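Local coordinates for peptide chain release factor subunit 1 (Methanosarcina mazei, PDB 3IR9), which probably directs the termination of translation at the stop codons UAA, UAG and UGA, this chain being its C-terminal domain, at residues Leu72-Tyr86 with Cys106-Asp120. Sequence-based numbering, arbitrary orientation.
Sequences LRAERVTTKCSVCGY and CPKCGSSLEVTDVTD. With ZN (zinc ion), chain C.
Cys81 and Cys106 both turn their sulfurs away from the backbone nitrogen (chi1 -176° and -166°), which swings the two SG atoms onto one zinc ion from different segments. Cys81 SG lies 2.4 Å from the zinc and Cys106 SG 2.3 Å; Cys109 SG at 2.3 Å and Cys84 SG at 2.6 Å complete four thiolate ligands. Weak N-H to sulfur bonds from Lys108 and Cys109 to Cys106 SG, and from Val83 to Cys81 SG, would probably temper the negative charge.

Tyr86, its CG likewise anti to N, lays its ring beside the site. Pro107 CD sits over one face as a CH-pi contact, 3.7 Å from Tyr86 CE2, a place suited to proline, whose compact ring turns aliphatic C-H groups to the aromatic face, while Leu113 CD2 meets the ring edge 3.5 Å from Tyr86 CD2. With alanine in place of Tyr86, Pro107 and Leu113 would probably lose their shared aromatic partner and a gap would open beside Cys106 SG. Ser82, short enough to bend back, donates OG to Ser112 O (2.6 Å), in the carbonyl plane, tying the two turns together.

Behind the metal site the strands pair antiparallel, from Cys81 with Leu113 back to Glu75 with Asp120. Beta-branched Val77, Thr79, Val115 and Val118 suit the extended chain and share the face of Cys81 and Leu113. A beta bulge shifts the register between Thr78 and Thr79, with Thr116 N reaching Thr78 O at 3.1 Å. Strand 87-92 flanks 75-81 on its other edge. Two CxxC knuckles on a three-stranded antiparallel sheet, extending from the alpha/beta body of eRF1 domain 3, are consistent with a zinc ribbon.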
loop_
_atom_site.group_PDB
_atom_site.type_symbol
_atom_site.label_atom_id
_atom_site.label_comp_id
_atom_site.label_asym_id
_atom_site.label_seq_id
_atom_site.Cartn_x
_atom_site.Cartn_y
_atom_site.Cartn_z
ATOM N N LEU A 72 -7.274 -13.210 -0.976
ATOM C CA LEU A 72 -7.493 -14.463 -0.263
ATOM C C LEU A 72 -7.154 -14.339 1.210
ATOM O O LEU A 72 -5.979 -14.302 1.587
ATOM C CB LEU A 72 -6.635 -15.572 -0.857
ATOM C CG LEU A 72 -6.868 -15.927 -2.318
ATOM C CD1 LEU A 72 -5.763 -16.857 -2.770
ATOM C CD2 LEU A 72 -8.237 -16.562 -2.503
ATOM N N ARG A 73 -8.183 -14.295 2.045
ATOM C CA ARG A 73 -7.977 -14.225 3.481
ATOM C C ARG A 73 -8.442 -15.521 4.139
ATOM O O ARG A 73 -9.565 -15.601 4.627
ATOM C CB ARG A 73 -8.712 -13.012 4.060
ATOM C CG ARG A 73 -8.243 -11.681 3.481
ATOM C CD ARG A 73 -6.715 -11.614 3.465
ATOM N NE ARG A 73 -6.180 -10.255 3.354
ATOM C CZ ARG A 73 -5.428 -9.813 2.347
ATOM N NH1 ARG A 73 -5.108 -10.614 1.339
ATOM N NH2 ARG A 73 -4.988 -8.563 2.351
ATOM N N ALA A 74 -7.574 -16.533 4.143
ATOM C CA ALA A 74 -7.941 -17.852 4.666
ATOM C C ALA A 74 -6.742 -18.777 4.888
ATOM O O ALA A 74 -5.837 -18.841 4.057
ATOM C CB ALA A 74 -8.952 -18.519 3.740
ATOM N N GLU A 75 -6.749 -19.505 6.004
ATOM C CA GLU A 75 -5.669 -20.439 6.308
ATOM C C GLU A 75 -6.136 -21.889 6.231
ATOM O O GLU A 75 -7.317 -22.188 6.405
ATOM C CB GLU A 75 -5.102 -20.192 7.708
ATOM C CG GLU A 75 -5.216 -18.775 8.214
ATOM C CD GLU A 75 -4.748 -18.657 9.650
ATOM O OE1 GLU A 75 -5.604 -18.632 10.561
ATOM O OE2 GLU A 75 -3.520 -18.615 9.868
ATOM N N ARG A 76 -5.190 -22.788 5.996
ATOM C CA ARG A 76 -5.471 -24.214 6.011
ATOM C C ARG A 76 -4.979 -24.830 7.319
ATOM O O ARG A 76 -3.793 -24.784 7.642
ATOM C CB ARG A 76 -4.810 -24.903 4.815
ATOM C CG ARG A 76 -5.092 -26.393 4.700
ATOM C CD ARG A 76 -6.584 -26.661 4.580
ATOM N NE ARG A 76 -6.840 -28.001 4.069
ATOM C CZ ARG A 76 -8.030 -28.446 3.690
ATOM N NH1 ARG A 76 -9.100 -27.664 3.763
ATOM N NH2 ARG A 76 -8.143 -29.680 3.231
ATOM N N VAL A 77 -5.901 -25.409 8.072
ATOM C CA VAL A 77 -5.569 -25.958 9.376
ATOM C C VAL A 77 -5.485 -27.482 9.348
ATOM O O VAL A 77 -6.451 -28.170 9.020
ATOM C CB VAL A 77 -6.607 -25.530 10.434
ATOM C CG1 VAL A 77 -6.124 -25.902 11.823
ATOM C CG2 VAL A 77 -6.886 -24.033 10.332
ATOM N N THR A 78 -4.320 -28.013 9.690
ATOM C CA THR A 78 -4.191 -29.452 9.862
ATOM C C THR A 78 -4.296 -29.794 11.342
ATOM O O THR A 78 -3.773 -29.080 12.200
ATOM C CB THR A 78 -2.860 -29.995 9.300
ATOM O OG1 THR A 78 -2.785 -29.737 7.892
ATOM C CG2 THR A 78 -2.750 -31.490 9.547
ATOM N N THR A 79 -4.991 -30.884 11.635
ATOM C CA THR A 79 -5.080 -31.385 12.995
ATOM C C THR A 79 -4.815 -32.898 12.993
ATOM O O THR A 79 -5.106 -33.587 12.014
ATOM C CB THR A 79 -6.455 -31.048 13.633
ATOM O OG1 THR A 79 -7.466 -31.915 13.106
ATOM C CG2 THR A 79 -6.845 -29.601 13.343
ATOM N N LYS A 80 -4.244 -33.409 14.077
ATOM C CA LYS A 80 -3.943 -34.833 14.169
ATOM C C LYS A 80 -4.133 -35.376 15.589
ATOM O O LYS A 80 -3.837 -34.700 16.575
ATOM C CB LYS A 80 -2.520 -35.112 13.679
ATOM C CG LYS A 80 -2.224 -34.581 12.287
ATOM C CD LYS A 80 -0.792 -34.883 11.904
ATOM C CE LYS A 80 -0.360 -34.060 10.710
ATOM N NZ LYS A 80 1.115 -34.127 10.517
ATOM N N CYS A 81 -4.632 -36.603 15.689
ATOM C CA CYS A 81 -4.878 -37.206 16.988
ATOM C C CYS A 81 -3.573 -37.618 17.655
ATOM O O CYS A 81 -2.656 -38.134 17.014
ATOM C CB CYS A 81 -5.823 -38.401 16.873
ATOM S SG CYS A 81 -6.249 -39.103 18.465
ATOM N N SER A 82 -3.514 -37.388 18.958
ATOM C CA SER A 82 -2.299 -37.598 19.730
ATOM C C SER A 82 -1.984 -39.070 20.006
ATOM O O SER A 82 -0.913 -39.387 20.523
ATOM C CB SER A 82 -2.390 -36.823 21.044
ATOM O OG SER A 82 -3.654 -37.005 21.655
ATOM N N VAL A 83 -2.910 -39.967 19.672
ATOM C CA VAL A 83 -2.673 -41.397 19.871
ATOM C C VAL A 83 -2.940 -42.245 18.621
ATOM O O VAL A 83 -2.052 -42.954 18.144
ATOM C CB VAL A 83 -3.441 -41.961 21.098
ATOM C CG1 VAL A 83 -3.378 -40.983 22.260
ATOM C CG2 VAL A 83 -4.881 -42.276 20.752
ATOM N N CYS A 84 -4.153 -42.172 18.087
ATOM C CA CYS A 84 -4.489 -42.980 16.923
ATOM C C CYS A 84 -4.163 -42.216 15.638
ATOM O O CYS A 84 -3.648 -41.095 15.679
ATOM C CB CYS A 84 -5.948 -43.480 16.977
ATOM S SG CYS A 84 -7.226 -42.475 16.175
ATOM N N GLY A 85 -4.436 -42.840 14.500
ATOM C CA GLY A 85 -4.061 -42.272 13.222
ATOM C C GLY A 85 -5.046 -41.268 12.661
ATOM O O GLY A 85 -4.980 -40.928 11.480
ATOM N N TYR A 86 -5.957 -40.781 13.494
ATOM C CA TYR A 86 -6.938 -39.812 13.012
ATOM C C TYR A 86 -6.289 -38.484 12.609
ATOM O O TYR A 86 -5.363 -38.009 13.271
ATOM C CB TYR A 86 -8.044 -39.566 14.049
ATOM C CG TYR A 86 -9.072 -38.563 13.565
ATOM C CD1 TYR A 86 -10.041 -38.927 12.638
ATOM C CD2 TYR A 86 -9.055 -37.247 14.008
ATOM C CE1 TYR A 86 -10.970 -38.012 12.170
ATOM C CE2 TYR A 86 -9.987 -36.321 13.549
ATOM C CZ TYR A 86 -10.944 -36.711 12.630
ATOM O OH TYR A 86 -11.881 -35.806 12.170
ATOM N N CYS A 106 -10.873 -36.620 19.757
ATOM C CA CYS A 106 -10.861 -37.543 18.623
ATOM C C CYS A 106 -12.189 -38.277 18.468
ATOM O O CYS A 106 -12.607 -39.005 19.363
ATOM C CB CYS A 106 -9.716 -38.554 18.772
ATOM S SG CYS A 106 -9.334 -39.498 17.268
ATOM N N PRO A 107 -12.853 -38.097 17.321
ATOM C CA PRO A 107 -14.143 -38.748 17.093
ATOM C C PRO A 107 -13.939 -40.243 16.878
ATOM O O PRO A 107 -14.905 -40.983 16.708
ATOM C CB PRO A 107 -14.654 -38.067 15.818
ATOM C CG PRO A 107 -13.801 -36.826 15.668
ATOM C CD PRO A 107 -12.475 -37.225 16.201
ATOM N N LYS A 108 -12.682 -40.677 16.907
ATOM C CA LYS A 108 -12.341 -42.083 16.725
ATOM C C LYS A 108 -12.020 -42.788 18.044
ATOM O O LYS A 108 -12.563 -43.854 18.325
ATOM C CB LYS A 108 -11.168 -42.230 15.754
ATOM C CG LYS A 108 -11.560 -42.058 14.305
ATOM C CD LYS A 108 -12.463 -43.199 13.869
ATOM C CE LYS A 108 -13.141 -42.902 12.541
ATOM N NZ LYS A 108 -14.272 -43.841 12.300
ATOM N N CYS A 109 -11.141 -42.193 18.847
ATOM C CA CYS A 109 -10.684 -42.828 20.085
ATOM C C CYS A 109 -10.918 -41.955 21.314
ATOM O O CYS A 109 -10.633 -42.358 22.447
ATOM C CB CYS A 109 -9.203 -43.177 19.988
ATOM S SG CYS A 109 -8.113 -41.798 20.352
ATOM N N GLY A 110 -11.428 -40.753 21.086
ATOM C CA GLY A 110 -11.750 -39.855 22.176
ATOM C C GLY A 110 -10.571 -39.143 22.811
ATOM O O GLY A 110 -10.742 -38.449 23.809
ATOM N N SER A 111 -9.378 -39.306 22.247
ATOM C CA SER A 111 -8.199 -38.605 22.750
ATOM C C SER A 111 -8.178 -37.157 22.269
ATOM O O SER A 111 -8.876 -36.801 21.318
ATOM C CB SER A 111 -6.920 -39.307 22.299
ATOM O OG SER A 111 -6.839 -40.603 22.851
ATOM N N SER A 112 -7.371 -36.326 22.924
ATOM C CA SER A 112 -7.261 -34.920 22.543
ATOM C C SER A 112 -6.565 -34.771 21.194
ATOM O O SER A 112 -5.462 -35.280 20.988
ATOM C CB SER A 112 -6.516 -34.114 23.615
ATOM O OG SER A 112 -6.578 -32.720 23.354
ATOM N N LEU A 113 -7.231 -34.087 20.272
ATOM C CA LEU A 113 -6.604 -33.680 19.029
ATOM C C LEU A 113 -5.689 -32.489 19.310
ATOM O O LEU A 113 -5.761 -31.872 20.377
ATOM C CB LEU A 113 -7.669 -33.297 17.996
ATOM C CG LEU A 113 -8.698 -34.378 17.664
ATOM C CD1 LEU A 113 -9.834 -33.795 16.844
ATOM C CD2 LEU A 113 -8.049 -35.542 16.932
ATOM N N GLU A 114 -4.827 -32.170 18.353
ATOM C CA GLU A 114 -3.931 -31.031 18.484
ATOM C C GLU A 114 -3.610 -30.496 17.093
ATOM O O GLU A 114 -3.352 -31.273 16.178
ATOM C CB GLU A 114 -2.645 -31.454 19.198
ATOM C CG GLU A 114 -2.859 -32.181 20.526
ATOM C CD GLU A 114 -1.641 -32.983 20.948
ATOM O OE1 GLU A 114 -0.537 -32.706 20.428
ATOM O OE2 GLU A 114 -1.784 -33.894 21.795
ATOM N N VAL A 115 -3.633 -29.178 16.924
ATOM C CA VAL A 115 -3.321 -28.595 15.622
ATOM C C VAL A 115 -1.821 -28.687 15.377
ATOM O O VAL A 115 -1.021 -28.255 16.211
ATOM C CB VAL A 115 -3.783 -27.136 15.518
ATOM C CG1 VAL A 115 -3.612 -26.635 14.104
ATOM C CG2 VAL A 115 -5.229 -27.019 15.928
ATOM N N THR A 116 -1.445 -29.266 14.239
ATOM C CA THR A 116 -0.037 -29.531 13.952
ATOM C C THR A 116 0.605 -28.498 13.018
ATOM O O THR A 116 1.828 -28.346 12.993
ATOM C CB THR A 116 0.184 -30.964 13.420
ATOM O OG1 THR A 116 -0.679 -31.209 12.306
ATOM C CG2 THR A 116 -0.096 -31.988 14.519
ATOM N N ASP A 117 -0.221 -27.785 12.257
ATOM C CA ASP A 117 0.272 -26.699 11.414
ATOM C C ASP A 117 -0.872 -25.833 10.917
ATOM O O ASP A 117 -1.966 -26.324 10.635
ATOM C CB ASP A 117 1.074 -27.234 10.218
ATOM C CG ASP A 117 1.359 -26.159 9.175
ATOM O OD1 ASP A 117 2.065 -25.180 9.500
ATOM O OD2 ASP A 117 0.876 -26.294 8.028
ATOM N N VAL A 118 -0.611 -24.533 10.839
ATOM C CA VAL A 118 -1.494 -23.613 10.149
ATOM C C VAL A 118 -0.685 -22.933 9.050
ATOM O O VAL A 118 0.456 -22.511 9.267
ATOM C CB VAL A 118 -2.103 -22.572 11.095
ATOM C CG1 VAL A 118 -3.154 -21.756 10.364
ATOM C CG2 VAL A 118 -2.712 -23.263 12.313
ATOM N N THR A 119 -1.275 -22.865 7.863
ATOM C CA THR A 119 -0.628 -22.292 6.692
ATOM C C THR A 119 -1.683 -21.513 5.920
ATOM O O THR A 119 -2.780 -22.017 5.682
ATOM C CB THR A 119 -0.026 -23.396 5.778
ATOM O OG1 THR A 119 0.876 -24.221 6.530
ATOM C CG2 THR A 119 0.717 -22.785 4.612
ATOM N N ASP A 120 -1.375 -20.274 5.554
ATOM C CA ASP A 120 -2.290 -19.506 4.721
ATOM C C ASP A 120 -2.555 -20.339 3.474
ATOM O O ASP A 120 -1.690 -21.102 3.051
ATOM C CB ASP A 120 -1.662 -18.164 4.343
ATOM C CG ASP A 120 -2.637 -17.232 3.632
ATOM O OD1 ASP A 120 -3.809 -17.606 3.415
ATOM O OD2 ASP A 120 -2.221 -16.108 3.287
HETATM ZN ZN ZN C . -7.773 -40.942 18.238
HETATM O O HOH W 1 -2.408 -27.248 7.532
#